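Local coordinates for clostripain-related protein (Bacteroides thetaiotaomicron, PDB 6N9J), which acts as a secreted clostripain-family (C11) cysteine protease and probably cleaves peptide bonds within proteins or peptides, at residues M163-E167 and G343-Y347; S274-C278 and H288-L293. All coordinates share one frame; numbering follows the deposited sequence.

Interaction 1 (M163-E167 and G343-Y347)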
ATOM      1  N   MET A 163      -4.162  -1.394  -2.593  1.00 16.34           N
ATOM      2  CA  MET A 163      -4.085  -1.621  -1.154  1.00 15.52           C
ATOM      3  C   MET A 163      -4.800  -0.544  -0.341  1.00 13.41           C
ATOM      4  O   MET A 163      -5.173  -0.789   0.813  1.00 13.21           O
ATOM      5  CB  MET A 163      -2.612  -1.731  -0.710  1.00 10.11           C
ATOM      6  CG  MET A 163      -1.888  -2.962  -1.269  1.00 14.71           C
ATOM      7  SD  MET A 163      -2.781  -4.545  -1.226  1.00 10.57           S
ATOM      8  CE  MET A 163      -3.157  -4.734   0.485  1.00 10.70           C
ATOM      9  N   GLN A 164      -5.007   0.634  -0.937  1.00 12.21           N
ATOM     10  CA  GLN A 164      -5.697   1.721  -0.240  1.00 15.68           C
ATOM     11  C   GLN A 164      -7.222   1.481  -0.292  1.00 17.80           C
ATOM     12  O   GLN A 164      -7.984   2.243  -0.899  1.00 14.97           O
ATOM     13  CB  GLN A 164      -5.320   3.084  -0.831  1.00 18.21           C
ATOM     14  CG  GLN A 164      -5.587   4.282   0.098  1.00 19.32           C
ATOM     15  CD  GLN A 164      -4.558   4.434   1.228  1.00 20.61           C
ATOM     16  OE1 GLN A 164      -4.036   3.453   1.752  1.00 22.58           O
ATOM     17  NE2 GLN A 164      -4.276   5.676   1.605  1.00 19.11           N
ATOM     18  N   SER A 165      -7.611   0.384   0.361  1.00 19.55           N
ATOM     19  CA  SER A 165      -8.975  -0.093   0.533  1.00 18.45           C
ATOM     20  C   SER A 165      -9.405   0.086   1.990  1.00 18.29           C
ATOM     21  O   SER A 165      -8.617  -0.171   2.910  1.00 19.06           O
ATOM     22  CB  SER A 165      -9.047  -1.568   0.097  1.00 17.45           C
ATOM     23  OG  SER A 165      -9.876  -2.353   0.934  1.00 17.90           O
ATOM     24  N   VAL A 166     -10.644   0.530   2.200  1.00 15.58           N
ATOM     25  CA  VAL A 166     -11.135   0.821   3.541  1.00 15.05           C
ATOM     26  C   VAL A 166     -11.236  -0.472   4.345  1.00 17.20           C
ATOM     27  O   VAL A 166     -11.101  -0.462   5.571  1.00 18.00           O
ATOM     28  CB  VAL A 166     -12.518   1.558   3.502  1.00 20.98           C
ATOM     29  CG1 VAL A 166     -13.615   0.620   3.067  1.00 19.88           C
ATOM     30  CG2 VAL A 166     -12.870   2.186   4.859  1.00 19.78           C
ATOM     31  N   GLU A 167     -11.453  -1.590   3.652  1.00 15.42           N
ATOM     32  CA  GLU A 167     -11.504  -2.902   4.297  1.00 17.94           C
ATOM     33  C   GLU A 167     -10.133  -3.319   4.846  1.00 20.13           C
ATOM     34  O   GLU A 167     -10.026  -3.860   5.946  1.00 21.99           O
ATOM     35  CB  GLU A 167     -12.015  -3.959   3.310  1.00 19.40           C
ATOM     36  CG  GLU A 167     -13.482  -3.782   2.898  1.00 23.08           C
ATOM     37  CD  GLU A 167     -13.670  -2.883   1.684  1.00 24.05           C
ATOM     38  OE1 GLU A 167     -12.671  -2.274   1.221  1.00 21.36           O
ATOM     39  OE2 GLU A 167     -14.830  -2.780   1.195  1.00 24.58           O
ATOM     40  N   GLY A 343      -9.835   8.921  -3.177  1.00 18.69           N
ATOM     41  CA  GLY A 343      -8.647   8.387  -2.544  1.00 22.36           C
ATOM     42  C   GLY A 343      -8.760   7.041  -1.860  1.00 24.51           C
ATOM     43  O   GLY A 343      -7.749   6.504  -1.411  1.00 23.83           O
ATOM     44  N   VAL A 344      -9.972   6.497  -1.758  1.00 24.17           N
ATOM     45  CA  VAL A 344     -10.172   5.227  -1.054  1.00 24.12           C
ATOM     46  C   VAL A 344     -11.157   4.321  -1.800  1.00 23.99           C
ATOM     47  O   VAL A 344     -12.156   4.795  -2.344  1.00 26.67           O
ATOM     48  CB  VAL A 344     -10.677   5.455   0.396  1.00 24.11           C
ATOM     49  CG1 VAL A 344     -10.789   4.128   1.149  1.00 23.74           C
ATOM     50  CG2 VAL A 344      -9.742   6.381   1.138  1.00 25.85           C
ATOM     51  N   SER A 345     -10.871   3.023  -1.845  1.00 21.90           N
ATOM     52  CA  SER A 345     -11.782   2.091  -2.519  1.00 23.30           C
ATOM     53  C   SER A 345     -12.590   1.282  -1.518  1.00 21.61           C
ATOM     54  O   SER A 345     -12.291   1.264  -0.323  1.00 22.15           O
ATOM     55  CB  SER A 345     -11.025   1.135  -3.444  1.00 20.19           C
ATOM     56  OG  SER A 345     -10.508   0.037  -2.710  1.00 17.94           O
ATOM     57  N   THR A 346     -13.609   0.607  -2.030  1.00 19.67           N
ATOM     58  CA  THR A 346     -14.474  -0.239  -1.235  1.00 19.39           C
ATOM     59  C   THR A 346     -15.076  -1.314  -2.133  1.00 21.59           C
ATOM     60  O   THR A 346     -15.131  -1.159  -3.361  1.00 18.68           O
ATOM     61  CB  THR A 346     -15.614   0.571  -0.567  1.00 25.16           C
ATOM     62  OG1 THR A 346     -16.379  -0.274   0.303  1.00 24.00           O
ATOM     63  CG2 THR A 346     -16.544   1.151  -1.621  1.00 27.78           C
ATOM     64  N   TYR A 347     -15.529  -2.402  -1.519  1.00 21.86           N
ATOM     65  CA  TYR A 347     -16.300  -3.400  -2.232  1.00 22.69           C
ATOM     66  C   TYR A 347     -17.799  -3.077  -2.138  1.00 24.25           C
ATOM     67  O   TYR A 347     -18.313  -2.744  -1.062  1.00 25.60           O
ATOM     68  CB  TYR A 347     -16.014  -4.786  -1.674  1.00 23.13           C
ATOM     69  CG  TYR A 347     -16.716  -5.887  -2.416  1.00 22.24           C
ATOM     70  CD1 TYR A 347     -16.416  -6.149  -3.747  1.00 21.66           C
ATOM     71  CD2 TYR A 347     -17.667  -6.673  -1.789  1.00 25.45           C
ATOM     72  CE1 TYR A 347     -17.054  -7.154  -4.439  1.00 24.46           C
ATOM     73  CE2 TYR A 347     -18.316  -7.690  -2.475  1.00 26.63           C
ATOM     74  CZ  TYR A 347     -18.003  -7.925  -3.798  1.00 27.95           C
ATOM     75  OH  TYR A 347     -18.644  -8.932  -4.486  1.00 33.08           O
TER
HETATM   76  O   HOH W   1     -11.758  -2.254  -1.628  1.00 16.61           O
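Q164, E167 and S345 bury the most surface here. Q164 O accepts from S345 N at 3.1 Å. V166 N donates to S345 O at 3.1 Å. These two nearly straight bonds make a single parallel beta bridge, with S165 opposite S345. Q164 is the centre of an inverse gamma turn. With chi1 at -160° the side chain swings beside its own carbonyl carbon, and CG passes G343 O at 3.4 Å. The chain bends at chi2, and the amide NE2 then bonds S241 and F179 O. E167 also bends at chi2 (89°), which lays its carboxylate along the strand at T346 and Y347. OE2 of E167 takes Y347 N at 2.8 Å, on the syn side, almost straight but 26° out of the carboxylate plane. T346 OG1 lies 3.1 Å from the same OE2, a possible second bond, and Y360 OH bonds OE2 from outside the two segments. OE1 of E167 is met on its anti side by S165 OG at 2.8 Å. A water donates to that OE1 and also bonds S345 OG, so it links the two segments. The carboxylate is therefore held at both oxygens. Beside the bridge, CB of V166 packs on CG1 of V344 at 3.9 Å. S165 is the N-cap of helix 166-171. The bridge thus fastens the short turn between core strand 155-159 and that helix to strand 345-346. This strand-turn-helix belongs to the alpha/beta core of the clan CD peptidases, where the catalytic cysteine is expected just beyond such a strand.

Interaction 2 (S274-C278 and H288-L293)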
ATOM      1  N   SER A 274     -22.818   1.861 -12.172  1.00 41.42           N
ATOM      2  CA  SER A 274     -22.199   2.423 -13.374  1.00 39.17           C
ATOM      3  C   SER A 274     -21.779   3.878 -13.176  1.00 38.37           C
ATOM      4  O   SER A 274     -20.922   4.387 -13.894  1.00 38.19           O
ATOM      5  CB  SER A 274     -23.168   2.323 -14.562  1.00 39.33           C
ATOM      6  N   SER A 275     -22.390   4.538 -12.200  1.00 40.76           N
ATOM      7  CA  SER A 275     -22.168   5.961 -11.963  1.00 43.74           C
ATOM      8  C   SER A 275     -21.108   6.225 -10.896  1.00 40.48           C
ATOM      9  O   SER A 275     -20.756   7.379 -10.630  1.00 42.50           O
ATOM     10  CB  SER A 275     -23.487   6.627 -11.568  1.00 50.45           C
ATOM     11  OG  SER A 275     -24.152   5.863 -10.574  1.00 53.91           O
ATOM     12  N   ILE A 276     -20.600   5.157 -10.286  1.00 33.11           N
ATOM     13  CA  ILE A 276     -19.545   5.268  -9.279  1.00 28.03           C
ATOM     14  C   ILE A 276     -18.184   4.969  -9.886  1.00 26.73           C
ATOM     15  O   ILE A 276     -18.022   3.960 -10.563  1.00 28.83           O
ATOM     16  CB  ILE A 276     -19.798   4.307  -8.099  1.00 24.29           C
ATOM     17  CG1 ILE A 276     -21.140   4.640  -7.429  1.00 23.87           C
ATOM     18  CG2 ILE A 276     -18.672   4.390  -7.106  1.00 20.67           C
ATOM     19  CD1 ILE A 276     -21.678   3.553  -6.503  1.00 22.63           C
ATOM     20  N   LEU A 277     -17.213   5.849  -9.655  1.00 25.94           N
ATOM     21  CA  LEU A 277     -15.844   5.629 -10.120  1.00 25.81           C
ATOM     22  C   LEU A 277     -15.323   4.247  -9.726  1.00 23.42           C
ATOM     23  O   LEU A 277     -15.406   3.857  -8.561  1.00 21.97           O
ATOM     24  CB  LEU A 277     -14.910   6.703  -9.557  1.00 26.22           C
ATOM     25  CG  LEU A 277     -13.443   6.467  -9.900  1.00 21.18           C
ATOM     26  CD1 LEU A 277     -13.227   6.479 -11.415  1.00 18.11           C
ATOM     27  CD2 LEU A 277     -12.585   7.499  -9.234  1.00 16.49           C
ATOM     28  N   CYS A 278     -14.796   3.515 -10.707  1.00 21.62           N
ATOM     29  CA  CYS A 278     -14.283   2.162 -10.506  1.00 20.03           C
ATOM     30  C   CYS A 278     -12.772   2.117 -10.740  1.00 19.96           C
ATOM     31  O   CYS A 278     -12.291   2.605 -11.763  1.00 19.97           O
ATOM     32  CB  CYS A 278     -15.000   1.170 -11.449  1.00 20.10           C
ATOM     33  SG  CYS A 278     -14.269  -0.494 -11.478  1.00 24.11           S
ATOM     34  N   HIS A 288     -14.465   0.219  -6.117  1.00 20.87           N
ATOM     35  CA  HIS A 288     -15.161   1.471  -6.394  1.00 18.49           C
ATOM     36  C   HIS A 288     -14.820   2.542  -5.372  1.00 15.85           C
ATOM     37  O   HIS A 288     -14.469   2.229  -4.240  1.00 15.18           O
ATOM     38  CB  HIS A 288     -16.679   1.247  -6.417  1.00 18.55           C
ATOM     39  CG  HIS A 288     -17.138   0.417  -7.572  1.00 17.44           C
ATOM     40  ND1 HIS A 288     -17.251  -0.954  -7.505  1.00 20.19           N
ATOM     41  CD2 HIS A 288     -17.476   0.764  -8.833  1.00 15.79           C
ATOM     42  CE1 HIS A 288     -17.653  -1.417  -8.675  1.00 21.14           C
ATOM     43  NE2 HIS A 288     -17.802  -0.393  -9.499  1.00 18.58           N
ATOM     44  N   ASP A 289     -14.955   3.805  -5.762  1.00 14.44           N
ATOM     45  CA  ASP A 289     -14.672   4.887  -4.836  1.00 17.01           C
ATOM     46  C   ASP A 289     -15.694   4.936  -3.692  1.00 21.64           C
ATOM     47  O   ASP A 289     -16.909   5.055  -3.915  1.00 14.03           O
ATOM     48  CB  ASP A 289     -14.627   6.224  -5.572  1.00 16.96           C
ATOM     49  CG  ASP A 289     -14.167   7.361  -4.675  1.00 20.62           C
ATOM     50  OD1 ASP A 289     -12.936   7.478  -4.398  1.00 20.04           O
ATOM     51  OD2 ASP A 289     -15.044   8.136  -4.252  1.00 21.80           O
ATOM     52  N   LEU A 290     -15.179   4.859  -2.464  1.00 23.55           N
ATOM     53  CA  LEU A 290     -16.010   4.821  -1.263  1.00 24.73           C
ATOM     54  C   LEU A 290     -16.932   6.037  -1.119  1.00 21.25           C
ATOM     55  O   LEU A 290     -18.104   5.882  -0.768  1.00 20.42           O
ATOM     56  CB  LEU A 290     -15.131   4.689  -0.015  1.00 26.33           C
ATOM     57  CG  LEU A 290     -15.873   4.714   1.324  1.00 27.30           C
ATOM     58  CD1 LEU A 290     -16.760   3.488   1.477  1.00 29.39           C
ATOM     59  CD2 LEU A 290     -14.904   4.810   2.472  1.00 25.05           C
ATOM     60  N   MET A 291     -16.416   7.239  -1.380  1.00 19.25           N
ATOM     61  CA  MET A 291     -17.266   8.432  -1.298  1.00 20.15           C
ATOM     62  C   MET A 291     -18.345   8.391  -2.375  1.00 22.38           C
ATOM     63  O   MET A 291     -19.483   8.801  -2.138  1.00 24.63           O
ATOM     64  CB  MET A 291     -16.445   9.725  -1.426  1.00 17.20           C
ATOM     65  CG  MET A 291     -17.317  11.012  -1.394  1.00 28.35           C
ATOM     66  SD  MET A 291     -18.247  11.269   0.138  1.00 18.06           S
ATOM     67  CE  MET A 291     -17.000  12.021   1.176  1.00 20.31           C
ATOM     68  N   GLY A 292     -17.972   7.896  -3.555  1.00 22.51           N
ATOM     69  CA  GLY A 292     -18.888   7.774  -4.675  1.00 22.82           C
ATOM     70  C   GLY A 292     -20.010   6.826  -4.326  1.00 19.81           C
ATOM     71  O   GLY A 292     -21.171   7.078  -4.647  1.00 23.63           O
ATOM     72  N   LEU A 293     -19.675   5.754  -3.621  1.00 18.01           N
ATOM     73  CA  LEU A 293     -20.703   4.831  -3.143  1.00 21.35           C
ATOM     74  C   LEU A 293     -21.688   5.502  -2.174  1.00 23.96           C
ATOM     75  O   LEU A 293     -22.901   5.345  -2.313  1.00 23.88           O
ATOM     76  CB  LEU A 293     -20.070   3.614  -2.468  1.00 19.42           C
ATOM     77  CG  LEU A 293     -21.051   2.608  -1.853  1.00 19.23           C
ATOM     78  CD1 LEU A 293     -22.014   2.098  -2.896  1.00 18.31           C
ATOM     79  CD2 LEU A 293     -20.336   1.441  -1.189  1.00 17.93           C
TER
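I276 lies against H288, D289, G292 and L293, where strand 288-289, bridged once to C278 through H288, leads into an N-capped helix. The bridge has the antiparallel pattern, and D289 N donates to L277 O at 2.8 Å. I276 and H288 cross at about a right angle. CG2 of I276, trans to its own backbone N, reaches D289 O at 3.7 Å, beside H288 CB. The other branch runs along the first turn of helix 290-297. CG1 of I276 meets G292 O at 3.7 Å, and CD1 meets L293 CD1 at 3.9 Å, the two side chains crossing at a slant. G292 has no side chain, which lets I276 come close to the backbone there. D289 caps the helix: its OD2 accepts from G292 N at 3.0 Å. Its OD1 bonds Y279 OH and E342 N, so both carboxylate oxygens are used. L277 CB sits by D289 CB, on the other side of the bridge from the ring. The H288 ring is approached in its plane, at the CD2 edge, by I276 O. C278 comes in obliquely: its CB is 3.6 Å from H288 CD2, and its SG is 4.4 Å from the ring centroid, 27° off the ring normal.

The centres of interactions 1 and 2 are about 11 Å apart, on the same side of the chain's centre. Interaction 1 is the more central and fully buried; interaction 2 is only partly buried. They share a small antiparallel sheet made of strands 288-289 and 345-346. T346 N lies 2.9 Å from H288 O, and V344 O lies 3.0 Å from L290 N; both are probable hydrogen bonds. Along the chain the order is 163-167, 274-278, 288-293, 343-347, so both segments of interaction 2 fall between those of interaction 1. Strand 345-346 is thus bridged to 163-167 and to 288-289, joining the surface loop 274-278 stepwise to the protease core.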